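PDB 1HJS: beta-1,4-galactanase from Thielavia heterothallica, which hydrolyses the beta-1,4-galactosidic linkages of type I arabinogalactans as a family 53 glycoside hydrolase. Local coordinates for residues S100-L105 with W150-R155; I136-G139 with G145-E148; N313-Q318 with L323-V328. One frame throughout, in Å; residues are numbered along the deposited sequence.

Interaction 1 (S100-L105 with W150-R155); sequences SDIDNL and WANIAR
N152 meets I102 at the start of two surface helices, 102-122 and 150-165; within 100-105 and 150-155 their CA atoms are the nearest pair, 6.7 Å apart. The asparagine leans its amide against the isoleucine: OD1 of N152 lies 3.6 Å from CG1 of I102, and CG of N152 3.8 Å from CD1 of I102. The carbonyl end of the amide meets the hydrocarbon, while ND2 is spent on a hydrogen bond to T144 O, so the polar group is still partly satisfied. T144 also donates a hydrogen bond through OG1 to the O of S100, so this one loop residue ties both helix starts together. One helical turn on, the R155 chain leaves with CG opposite the main-chain nitrogen (chi1 176°), then bends at chi2 and chi3, which carries the guanidinium over I102. CG1 of I102 sits over the centre of one guanidinium face, 3.8 Å from CZ of R155, so a branched aliphatic residue suits the place: it covers the flat cation with CG1 and packs CD1 against the N152 amide. At the edge of the same group, NH2 of R155 forms a salt bridge with OD1 of D103; the 2.5 Å modelled is unusually short and doubtful. Carboxylate and guanidinium planes stand 65° apart, so this is a contact of one oxygen with one nitrogen, not a flat two-pronged pair. Just before I102, D101 is the N-cap: its OD2 accepts from N104 N at 3.0 Å, and its OD1 takes N104 ND2, which fixes the helix start that presents I102 and D103. Adjacent helices joined by an aliphatic contact and a surface ion pair belong to the outer helical layer of a TIM barrel.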
ATOM      1  N   SER A 100      -8.864 -25.001  -0.325  1.00 17.85           N
ATOM      2  CA  SER A 100      -8.229 -24.778  -1.623  1.00 18.49           C
ATOM      3  C   SER A 100      -9.171 -24.738  -2.820  1.00 18.10           C
ATOM      4  O   SER A 100      -8.885 -24.063  -3.806  1.00 17.61           O
ATOM      5  CB  SER A 100      -7.168 -25.854  -1.884  1.00 19.13           C
ATOM      6  OG  SER A 100      -6.085 -25.739  -0.980  1.00 21.55           O
ATOM      7  N   ASP A 101     -10.285 -25.465  -2.756  1.00 17.91           N
ATOM      8  CA  ASP A 101     -11.202 -25.479  -3.890  1.00 17.76           C
ATOM      9  C   ASP A 101     -11.832 -24.103  -4.071  1.00 17.58           C
ATOM     10  O   ASP A 101     -12.228 -23.460  -3.100  1.00 16.90           O
ATOM     11  CB  ASP A 101     -12.283 -26.547  -3.704  1.00 18.34           C
ATOM     12  CG  ASP A 101     -13.236 -26.223  -2.578  1.00 18.90           C
ATOM     13  OD1 ASP A 101     -12.836 -26.339  -1.402  1.00 19.15           O
ATOM     14  OD2 ASP A 101     -14.387 -25.846  -2.874  1.00 19.47           O
ATOM     15  N   ILE A 102     -11.928 -23.662  -5.321  1.00 17.43           N
ATOM     16  CA  ILE A 102     -12.473 -22.343  -5.638  1.00 17.47           C
ATOM     17  C   ILE A 102     -13.833 -22.010  -5.017  1.00 17.74           C
ATOM     18  O   ILE A 102     -14.018 -20.916  -4.488  1.00 16.77           O
ATOM     19  CB  ILE A 102     -12.535 -22.131  -7.170  1.00 17.41           C
ATOM     20  CG1 ILE A 102     -12.990 -20.706  -7.481  1.00 16.93           C
ATOM     21  CG2 ILE A 102     -13.458 -23.162  -7.815  1.00 17.48           C
ATOM     22  CD1 ILE A 102     -12.046 -19.626  -6.959  1.00 16.97           C
ATOM     23  N   ASP A 103     -14.779 -22.941  -5.067  1.00 18.11           N
ATOM     24  CA  ASP A 103     -16.102 -22.690  -4.496  1.00 19.33           C
ATOM     25  C   ASP A 103     -16.037 -22.301  -3.020  1.00 19.09           C
ATOM     26  O   ASP A 103     -16.524 -21.239  -2.628  1.00 19.47           O
ATOM     27  CB  ASP A 103     -16.998 -23.922  -4.666  1.00 21.24           C
ATOM     28  CG  ASP A 103     -17.565 -24.046  -6.069  1.00 23.29           C
ATOM     29  OD1 ASP A 103     -16.977 -23.473  -7.011  1.00 24.40           O
ATOM     30  OD2 ASP A 103     -18.600 -24.726  -6.235  1.00 24.93           O
ATOM     31  N   ASN A 104     -15.430 -23.152  -2.200  1.00 18.46           N
ATOM     32  CA  ASN A 104     -15.329 -22.875  -0.776  1.00 18.31           C
ATOM     33  C   ASN A 104     -14.377 -21.735  -0.441  1.00 17.88           C
ATOM     34  O   ASN A 104     -14.606 -20.990   0.515  1.00 17.66           O
ATOM     35  CB  ASN A 104     -14.912 -24.138  -0.020  1.00 20.06           C
ATOM     36  CG  ASN A 104     -16.033 -25.155   0.069  1.00 21.44           C
ATOM     37  OD1 ASN A 104     -17.137 -24.833   0.500  1.00 22.27           O
ATOM     38  ND2 ASN A 104     -15.755 -26.388  -0.337  1.00 22.34           N
ATOM     39  N   LEU A 105     -13.307 -21.600  -1.216  1.00 17.03           N
ATOM     40  CA  LEU A 105     -12.346 -20.528  -0.976  1.00 16.68           C
ATOM     41  C   LEU A 105     -12.999 -19.172  -1.224  1.00 16.83           C
ATOM     42  O   LEU A 105     -12.794 -18.229  -0.462  1.00 16.08           O
ATOM     43  CB  LEU A 105     -11.126 -20.682  -1.887  1.00 16.08           C
ATOM     44  CG  LEU A 105     -10.079 -19.566  -1.777  1.00 15.66           C
ATOM     45  CD1 LEU A 105      -9.543 -19.487  -0.348  1.00 15.56           C
ATOM     46  CD2 LEU A 105      -8.949 -19.840  -2.754  1.00 15.71           C
ATOM     47  N   TRP A 150      -7.172 -16.971 -14.461  1.00 15.46           N
ATOM     48  CA  TRP A 150      -7.966 -15.744 -14.535  1.00 15.04           C
ATOM     49  C   TRP A 150      -9.398 -15.891 -14.026  1.00 15.14           C
ATOM     50  O   TRP A 150      -9.903 -15.016 -13.325  1.00 14.36           O
ATOM     51  CB  TRP A 150      -7.995 -15.216 -15.973  1.00 15.04           C
ATOM     52  CG  TRP A 150      -6.632 -14.935 -16.536  1.00 15.33           C
ATOM     53  CD1 TRP A 150      -6.069 -15.498 -17.647  1.00 15.29           C
ATOM     54  CD2 TRP A 150      -5.666 -14.010 -16.023  1.00 15.48           C
ATOM     55  NE1 TRP A 150      -4.813 -14.981 -17.859  1.00 15.50           N
ATOM     56  CE2 TRP A 150      -4.541 -14.064 -16.876  1.00 15.46           C
ATOM     57  CE3 TRP A 150      -5.644 -13.135 -14.925  1.00 14.88           C
ATOM     58  CZ2 TRP A 150      -3.402 -13.278 -16.668  1.00 15.41           C
ATOM     59  CZ3 TRP A 150      -4.511 -12.352 -14.717  1.00 15.13           C
ATOM     60  CH2 TRP A 150      -3.406 -12.431 -15.587  1.00 14.85           C
ATOM     61  N   ALA A 151     -10.056 -16.988 -14.390  1.00 14.90           N
ATOM     62  CA  ALA A 151     -11.427 -17.208 -13.949  1.00 15.18           C
ATOM     63  C   ALA A 151     -11.498 -17.198 -12.423  1.00 14.77           C
ATOM     64  O   ALA A 151     -12.360 -16.541 -11.833  1.00 15.38           O
ATOM     65  CB  ALA A 151     -11.949 -18.541 -14.499  1.00 15.36           C
ATOM     66  N   ASN A 152     -10.582 -17.916 -11.783  1.00 14.59           N
ATOM     67  CA  ASN A 152     -10.551 -17.991 -10.325  1.00 14.14           C
ATOM     68  C   ASN A 152     -10.219 -16.643  -9.692  1.00 14.03           C
ATOM     69  O   ASN A 152     -10.819 -16.252  -8.695  1.00 13.61           O
ATOM     70  CB  ASN A 152      -9.533 -19.044  -9.865  1.00 13.72           C
ATOM     71  CG  ASN A 152     -10.044 -20.470 -10.041  1.00 14.58           C
ATOM     72  OD1 ASN A 152     -11.151 -20.690 -10.535  1.00 14.75           O
ATOM     73  ND2 ASN A 152      -9.242 -21.439  -9.628  1.00 14.02           N
ATOM     74  N   ILE A 153      -9.256 -15.937 -10.269  1.00 14.09           N
ATOM     75  CA  ILE A 153      -8.859 -14.629  -9.753  1.00 14.07           C
ATOM     76  C   ILE A 153     -10.036 -13.655  -9.792  1.00 14.41           C
ATOM     77  O   ILE A 153     -10.333 -12.985  -8.801  1.00 14.60           O
ATOM     78  CB  ILE A 153      -7.692 -14.045 -10.574  1.00 13.79           C
ATOM     79  CG1 ILE A 153      -6.455 -14.930 -10.405  1.00 12.94           C
ATOM     80  CG2 ILE A 153      -7.399 -12.616 -10.125  1.00 12.85           C
ATOM     81  CD1 ILE A 153      -5.291 -14.526 -11.284  1.00 13.20           C
ATOM     82  N   ALA A 154     -10.708 -13.582 -10.936  1.00 14.41           N
ATOM     83  CA  ALA A 154     -11.851 -12.686 -11.076  1.00 15.11           C
ATOM     84  C   ALA A 154     -12.933 -13.050 -10.062  1.00 15.62           C
ATOM     85  O   ALA A 154     -13.531 -12.176  -9.436  1.00 14.88           O
ATOM     86  CB  ALA A 154     -12.414 -12.764 -12.497  1.00 14.96           C
ATOM     87  N   ARG A 155     -13.174 -14.347  -9.902  1.00 15.88           N
ATOM     88  CA  ARG A 155     -14.188 -14.825  -8.973  1.00 17.06           C
ATOM     89  C   ARG A 155     -13.834 -14.472  -7.531  1.00 16.35           C
ATOM     90  O   ARG A 155     -14.686 -14.021  -6.758  1.00 15.13           O
ATOM     91  CB  ARG A 155     -14.342 -16.337  -9.118  1.00 19.21           C
ATOM     92  CG  ARG A 155     -15.293 -16.960  -8.126  1.00 23.04           C
ATOM     93  CD  ARG A 155     -16.473 -17.607  -8.831  1.00 26.56           C
ATOM     94  NE  ARG A 155     -16.807 -18.889  -8.217  1.00 29.11           N
ATOM     95  CZ  ARG A 155     -16.522 -20.073  -8.749  1.00 29.89           C
ATOM     96  NH1 ARG A 155     -15.899 -20.155  -9.921  1.00 30.51           N
ATOM     97  NH2 ARG A 155     -16.848 -21.179  -8.099  1.00 30.17           N
TER

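Interaction 2 (I136-G139 with G145-E148); sequences IRAG and GRTE
T147 N donates to the carbonyl O of A138 over 3.2 Å in a nearly straight bond, with 167° at the hydrogen. The donor stands above the carbonyl plane, 62° out of it, on no lone pair. W142 NE1 gives the same oxygen a second hydrogen bond. The hydroxyl of T147, with OG1 3.4 Å from A138 O, may add a third, but this one is weak and unsettled. Two firm donors, and perhaps a weak third, thus meet at one carbonyl of a buried residue. The backbones they join are the start and end of a short antiparallel hairpin, strands 139-140 and 145-146, which follows barrel strand 129-132. The segment 136-139 that leads into it directly follows E135, the probable proton donor. Within the hairpin G139 and R146 form a non-hydrogen-bonded pair, and CA of G139 comes 3.0 Å from G145 O in a CA-H...O contact. Glycine is required at 139, because a CB there would run into that oxygen and jam against the carbonyl of A138. T147 turns its methyl to the side of its own backbone N, which lays CG2 against the A138-G139 peptide, 3.6 Å from A138 C. An alanine here, lacking CG2 and OG1, would probably open a gap beside the A138-G139 peptide and deprive A138 O of its weak hydroxyl neighbour. R146 bends at chi2 (71°), so that CD passes 3.5 Å from A138 O and A138 CB lies over one face of the guanidinium. A small methyl fits beneath the flat group, which also makes a cation-pi contact with W142; the R146 side chain reaches a bound buffer molecule. R137 leaves the backbone away from 145-148, its NH1 in a salt bridge with D180.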
ATOM      1  N   ILE A 136      -1.132  -8.186  -6.190  1.00 10.86           N
ATOM      2  CA  ILE A 136      -1.638  -9.447  -6.720  1.00 10.92           C
ATOM      3  C   ILE A 136      -1.401  -9.626  -8.217  1.00 12.01           C
ATOM      4  O   ILE A 136      -2.233 -10.196  -8.928  1.00 11.43           O
ATOM      5  CB  ILE A 136      -3.145  -9.603  -6.407  1.00 11.07           C
ATOM      6  CG1 ILE A 136      -3.936  -8.413  -6.960  1.00 11.03           C
ATOM      7  CG2 ILE A 136      -3.345  -9.712  -4.900  1.00 11.01           C
ATOM      8  CD1 ILE A 136      -5.450  -8.559  -6.792  1.00 10.60           C
ATOM      9  N   ARG A 137      -0.246  -9.153  -8.680  1.00 12.14           N
ATOM     10  CA  ARG A 137       0.139  -9.239 -10.089  1.00 13.30           C
ATOM     11  C   ARG A 137       0.274 -10.685 -10.576  1.00 12.65           C
ATOM     12  O   ARG A 137       0.142 -10.966 -11.772  1.00 12.69           O
ATOM     13  CB  ARG A 137       1.462  -8.511 -10.295  1.00 14.31           C
ATOM     14  CG  ARG A 137       1.901  -8.398 -11.736  1.00 17.07           C
ATOM     15  CD  ARG A 137       3.416  -8.293 -11.778  1.00 20.62           C
ATOM     16  NE  ARG A 137       4.040  -9.605 -11.758  1.00 21.95           N
ATOM     17  CZ  ARG A 137       5.284  -9.844 -11.356  1.00 22.46           C
ATOM     18  NH1 ARG A 137       6.057  -8.859 -10.916  1.00 22.20           N
ATOM     19  NH2 ARG A 137       5.766 -11.075 -11.425  1.00 22.75           N
ATOM     20  N   ALA A 138       0.566 -11.597  -9.657  1.00 12.58           N
ATOM     21  CA  ALA A 138       0.682 -13.010 -10.007  1.00 12.77           C
ATOM     22  C   ALA A 138      -0.484 -13.750  -9.350  1.00 12.73           C
ATOM     23  O   ALA A 138      -0.435 -14.960  -9.134  1.00 12.85           O
ATOM     24  CB  ALA A 138       2.019 -13.570  -9.525  1.00 13.59           C
ATOM     25  N   GLY A 139      -1.535 -12.998  -9.032  1.00 12.90           N
ATOM     26  CA  GLY A 139      -2.709 -13.578  -8.408  1.00 12.55           C
ATOM     27  C   GLY A 139      -2.670 -13.507  -6.894  1.00 13.01           C
ATOM     28  O   GLY A 139      -1.878 -12.755  -6.308  1.00 12.48           O
ATOM     29  N   GLY A 145      -5.746 -19.034  -6.806  1.00 12.68           N
ATOM     30  CA  GLY A 145      -5.829 -17.759  -7.499  1.00 12.15           C
ATOM     31  C   GLY A 145      -4.532 -17.358  -8.181  1.00 12.30           C
ATOM     32  O   GLY A 145      -4.279 -16.175  -8.404  1.00 11.33           O
ATOM     33  N   ARG A 146      -3.710 -18.350  -8.513  1.00 12.65           N
ATOM     34  CA  ARG A 146      -2.430 -18.110  -9.182  1.00 12.96           C
ATOM     35  C   ARG A 146      -2.631 -17.842 -10.671  1.00 12.99           C
ATOM     36  O   ARG A 146      -3.419 -18.525 -11.323  1.00 12.36           O
ATOM     37  CB  ARG A 146      -1.531 -19.342  -9.019  1.00 13.76           C
ATOM     38  CG  ARG A 146      -0.179 -19.262  -9.744  1.00 15.57           C
ATOM     39  CD  ARG A 146       0.753 -18.267  -9.064  1.00 16.78           C
ATOM     40  NE  ARG A 146       2.158 -18.447  -9.446  1.00 18.52           N
ATOM     41  CZ  ARG A 146       2.718 -17.958 -10.548  1.00 19.25           C
ATOM     42  NH1 ARG A 146       2.005 -17.241 -11.411  1.00 19.26           N
ATOM     43  NH2 ARG A 146       4.005 -18.181 -10.786  1.00 20.75           N
ATOM     44  N   THR A 147      -1.933 -16.845 -11.213  1.00 12.81           N
ATOM     45  CA  THR A 147      -2.041 -16.571 -12.642  1.00 13.57           C
ATOM     46  C   THR A 147      -1.419 -17.799 -13.316  1.00 14.45           C
ATOM     47  O   THR A 147      -0.445 -18.347 -12.797  1.00 14.41           O
ATOM     48  CB  THR A 147      -1.264 -15.290 -13.042  1.00 13.64           C
ATOM     49  OG1 THR A 147       0.048 -15.318 -12.470  1.00 13.79           O
ATOM     50  CG2 THR A 147      -1.991 -14.050 -12.553  1.00 13.04           C
ATOM     51  N   GLU A 148      -1.931 -18.216 -14.476  1.00 14.90           N
ATOM     52  CA  GLU A 148      -3.026 -17.552 -15.179  1.00 16.14           C
ATOM     53  C   GLU A 148      -4.442 -18.106 -14.967  1.00 16.23           C
ATOM     54  O   GLU A 148      -5.206 -18.248 -15.923  1.00 15.91           O
ATOM     55  CB  GLU A 148      -2.697 -17.536 -16.674  1.00 17.88           C
ATOM     56  CG  GLU A 148      -1.329 -16.931 -16.977  1.00 20.49           C
ATOM     57  CD  GLU A 148      -0.681 -17.522 -18.218  1.00 22.65           C
ATOM     58  OE1 GLU A 148      -1.240 -17.360 -19.320  1.00 23.98           O
ATOM     59  OE2 GLU A 148       0.390 -18.152 -18.089  1.00 24.87           O
TER

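Interaction 3 (N313-Q318 with L323-V328); sequences NTMFSQ and LSSLSV
M315 reaches S325 by a side chain whose CG lies opposite its own carbonyl carbon (chi1 -61°), runs straight through chi2, and then turns at chi3 (82°), swinging CE round to the backbone of the other segment. Both segments belong to the region that follows strand 290-296 of the TIM barrel, where a loop doubles back onto a 3-10 turn, residues 324-328, between helices 270-285 and 32-38. The methyl CE of M315 lies 3.4 Å from S325 O and 4.3 Å from CG1 of V328, while SD of M315 is 4.2 Å from CD1 of L326. A long, flexible thioether is well suited to threading between such unlike neighbours. S325 is small enough to leave CE its place, and its OG is satisfied by Q273 of helix 270-285, whose amide NE2 also binds T314 O. L323 closes the turn that links the segments: its N donates to M315 O over 2.9 Å with 167° at the hydrogen. Its isobutyl group lies along the backbone of 315-317, with CG of L323 3.4 Å from M315 O and CD2 of L323 3.8 Å from S317 N, so a leucine covers the main chain with hydrocarbon. F316 faces other company, for its ring meets Y22 edge-to-face and touches L32, and L326 rests on I35, both of helix 32-38. A flat ring and a branched aliphatic suit this buried, non-polar spot between the loop and that helix. Between F316 and L326 the approach is oblique, and the ring's outermost atom, CZ of F316, stops 3.6 Å from CD2 of L326.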
ATOM      1  N   ASN A 313      16.150   3.729   3.759  1.00 12.41           N
ATOM      2  CA  ASN A 313      15.053   4.362   3.030  1.00 12.29           C
ATOM      3  C   ASN A 313      14.071   5.031   3.980  1.00 12.12           C
ATOM      4  O   ASN A 313      13.025   5.512   3.551  1.00 12.16           O
ATOM      5  CB  ASN A 313      14.283   3.329   2.202  1.00 12.55           C
ATOM      6  CG  ASN A 313      15.061   2.844   1.014  1.00 12.52           C
ATOM      7  OD1 ASN A 313      15.579   3.642   0.233  1.00 14.00           O
ATOM      8  ND2 ASN A 313      15.144   1.529   0.857  1.00 12.59           N
ATOM      9  N   THR A 314      14.399   5.057   5.266  1.00 12.52           N
ATOM     10  CA  THR A 314      13.507   5.661   6.248  1.00 12.28           C
ATOM     11  C   THR A 314      13.549   7.184   6.195  1.00 12.75           C
ATOM     12  O   THR A 314      14.406   7.777   5.532  1.00 12.26           O
ATOM     13  CB  THR A 314      13.852   5.196   7.683  1.00 12.40           C
ATOM     14  OG1 THR A 314      15.160   5.660   8.043  1.00 12.84           O
ATOM     15  CG2 THR A 314      13.813   3.677   7.769  1.00 11.93           C
ATOM     16  N   MET A 315      12.604   7.812   6.890  1.00 12.40           N
ATOM     17  CA  MET A 315      12.517   9.265   6.950  1.00 11.96           C
ATOM     18  C   MET A 315      12.650   9.729   8.400  1.00 12.35           C
ATOM     19  O   MET A 315      12.209  10.820   8.760  1.00 11.86           O
ATOM     20  CB  MET A 315      11.185   9.735   6.360  1.00 12.87           C
ATOM     21  CG  MET A 315      11.002   9.348   4.890  1.00 12.48           C
ATOM     22  SD  MET A 315       9.448   9.935   4.181  1.00 13.82           S
ATOM     23  CE  MET A 315       9.885  11.635   3.784  1.00 12.63           C
ATOM     24  N   PHE A 316      13.254   8.875   9.224  1.00 12.29           N
ATOM     25  CA  PHE A 316      13.481   9.156  10.641  1.00 13.23           C
ATOM     26  C   PHE A 316      14.914   8.763  10.989  1.00 13.62           C
ATOM     27  O   PHE A 316      15.471   7.845  10.386  1.00 13.12           O
ATOM     28  CB  PHE A 316      12.524   8.342  11.520  1.00 12.76           C
ATOM     29  CG  PHE A 316      11.125   8.886  11.572  1.00 12.48           C
ATOM     30  CD1 PHE A 316      10.282   8.793  10.471  1.00 12.43           C
ATOM     31  CD2 PHE A 316      10.655   9.503  12.727  1.00 12.80           C
ATOM     32  CE1 PHE A 316       8.989   9.307  10.514  1.00 12.64           C
ATOM     33  CE2 PHE A 316       9.362  10.022  12.786  1.00 12.99           C
ATOM     34  CZ  PHE A 316       8.524   9.925  11.675  1.00 13.38           C
ATOM     35  N   SER A 317      15.506   9.450  11.961  1.00 14.52           N
ATOM     36  CA  SER A 317      16.871   9.133  12.378  1.00 16.21           C
ATOM     37  C   SER A 317      16.841   7.806  13.122  1.00 17.20           C
ATOM     38  O   SER A 317      15.771   7.308  13.469  1.00 16.98           O
ATOM     39  CB  SER A 317      17.420  10.213  13.315  1.00 15.92           C
ATOM     40  OG  SER A 317      16.790  10.144  14.578  1.00 16.46           O
ATOM     41  N   GLN A 318      18.013   7.235  13.378  1.00 18.25           N
ATOM     42  CA  GLN A 318      18.069   5.965  14.087  1.00 20.02           C
ATOM     43  C   GLN A 318      17.647   6.100  15.545  1.00 20.16           C
ATOM     44  O   GLN A 318      17.451   5.100  16.233  1.00 20.99           O
ATOM     45  CB  GLN A 318      19.469   5.358  13.981  1.00 21.64           C
ATOM     46  CG  GLN A 318      19.752   4.768  12.606  1.00 23.70           C
ATOM     47  CD  GLN A 318      18.790   3.638  12.246  1.00 25.24           C
ATOM     48  OE1 GLN A 318      18.798   2.579  12.875  1.00 26.83           O
ATOM     49  NE2 GLN A 318      17.955   3.865  11.237  1.00 24.57           N
ATOM     50  N   LEU A 323      13.015  13.224  10.118  1.00 15.81           N
ATOM     51  CA  LEU A 323      13.980  13.988   9.344  1.00 15.90           C
ATOM     52  C   LEU A 323      13.251  15.136   8.653  1.00 16.06           C
ATOM     53  O   LEU A 323      12.020  15.165   8.600  1.00 15.33           O
ATOM     54  CB  LEU A 323      14.660  13.092   8.304  1.00 16.12           C
ATOM     55  CG  LEU A 323      15.435  11.900   8.872  1.00 16.08           C
ATOM     56  CD1 LEU A 323      16.075  11.117   7.743  1.00 16.36           C
ATOM     57  CD2 LEU A 323      16.501  12.401   9.851  1.00 17.04           C
ATOM     58  N   SER A 324      14.018  16.080   8.122  1.00 16.25           N
ATOM     59  CA  SER A 324      13.453  17.242   7.444  1.00 16.98           C
ATOM     60  C   SER A 324      12.587  16.879   6.237  1.00 16.58           C
ATOM     61  O   SER A 324      11.712  17.649   5.840  1.00 16.50           O
ATOM     62  CB  SER A 324      14.581  18.170   6.990  1.00 16.98           C
ATOM     63  OG  SER A 324      15.438  17.497   6.085  1.00 19.00           O
ATOM     64  N   SER A 325      12.830  15.714   5.653  1.00 15.61           N
ATOM     65  CA  SER A 325      12.072  15.291   4.481  1.00 15.24           C
ATOM     66  C   SER A 325      10.599  14.981   4.756  1.00 14.81           C
ATOM     67  O   SER A 325       9.775  15.023   3.847  1.00 14.14           O
ATOM     68  CB  SER A 325      12.739  14.066   3.855  1.00 15.03           C
ATOM     69  OG  SER A 325      12.912  13.051   4.830  1.00 14.93           O
ATOM     70  N   LEU A 326      10.262  14.684   6.006  1.00 14.75           N
ATOM     71  CA  LEU A 326       8.886  14.337   6.355  1.00 14.23           C
ATOM     72  C   LEU A 326       7.887  15.460   6.062  1.00 14.36           C
ATOM     73  O   LEU A 326       6.704  15.202   5.834  1.00 13.98           O
ATOM     74  CB  LEU A 326       8.803  13.935   7.837  1.00 14.05           C
ATOM     75  CG  LEU A 326       7.586  13.091   8.249  1.00 13.33           C
ATOM     76  CD1 LEU A 326       7.584  11.760   7.499  1.00 13.42           C
ATOM     77  CD2 LEU A 326       7.605  12.867   9.745  1.00 12.66           C
ATOM     78  N   SER A 327       8.358  16.704   6.059  1.00 13.84           N
ATOM     79  CA  SER A 327       7.471  17.834   5.797  1.00 14.48           C
ATOM     80  C   SER A 327       7.021  17.915   4.339  1.00 14.25           C
ATOM     81  O   SER A 327       6.196  18.757   3.989  1.00 14.03           O
ATOM     82  CB  SER A 327       8.155  19.149   6.187  1.00 14.72           C
ATOM     83  OG  SER A 327       9.284  19.392   5.365  1.00 15.47           O
ATOM     84  N   VAL A 328       7.563  17.044   3.493  1.00 13.89           N
ATOM     85  CA  VAL A 328       7.202  17.041   2.080  1.00 13.92           C
ATOM     86  C   VAL A 328       5.696  16.858   1.899  1.00 14.12           C
ATOM     87  O   VAL A 328       5.104  17.367   0.948  1.00 13.40           O
ATOM     88  CB  VAL A 328       7.948  15.917   1.310  1.00 13.89           C
ATOM     89  CG1 VAL A 328       7.450  14.549   1.752  1.00 13.09           C
ATOM     90  CG2 VAL A 328       7.762  16.102  -0.193  1.00 13.84           C
TER

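In the fold
Interactions 1 and 2 are neighbours, their centres 11 Å apart, and interaction 2 is nested in the chain loop that interaction 1 closes. I153, on the helix of interaction 1, bridges them: its CD1 lies 3.6 Å from CG2 of T147, and its CD1 also packs against CA of G139, 4.0 Å away. Interaction 2 is the one nearer catalysis, since the side chain of R137 is about 6 Å from that of E135, the probable proton donor, and about 12 Å from that of E245, the probable nucleophile. Interaction 3 lies across the barrel, its centre 35 Å from that of interaction 2 and 42 Å from that of interaction 1, away from the catalytic residues.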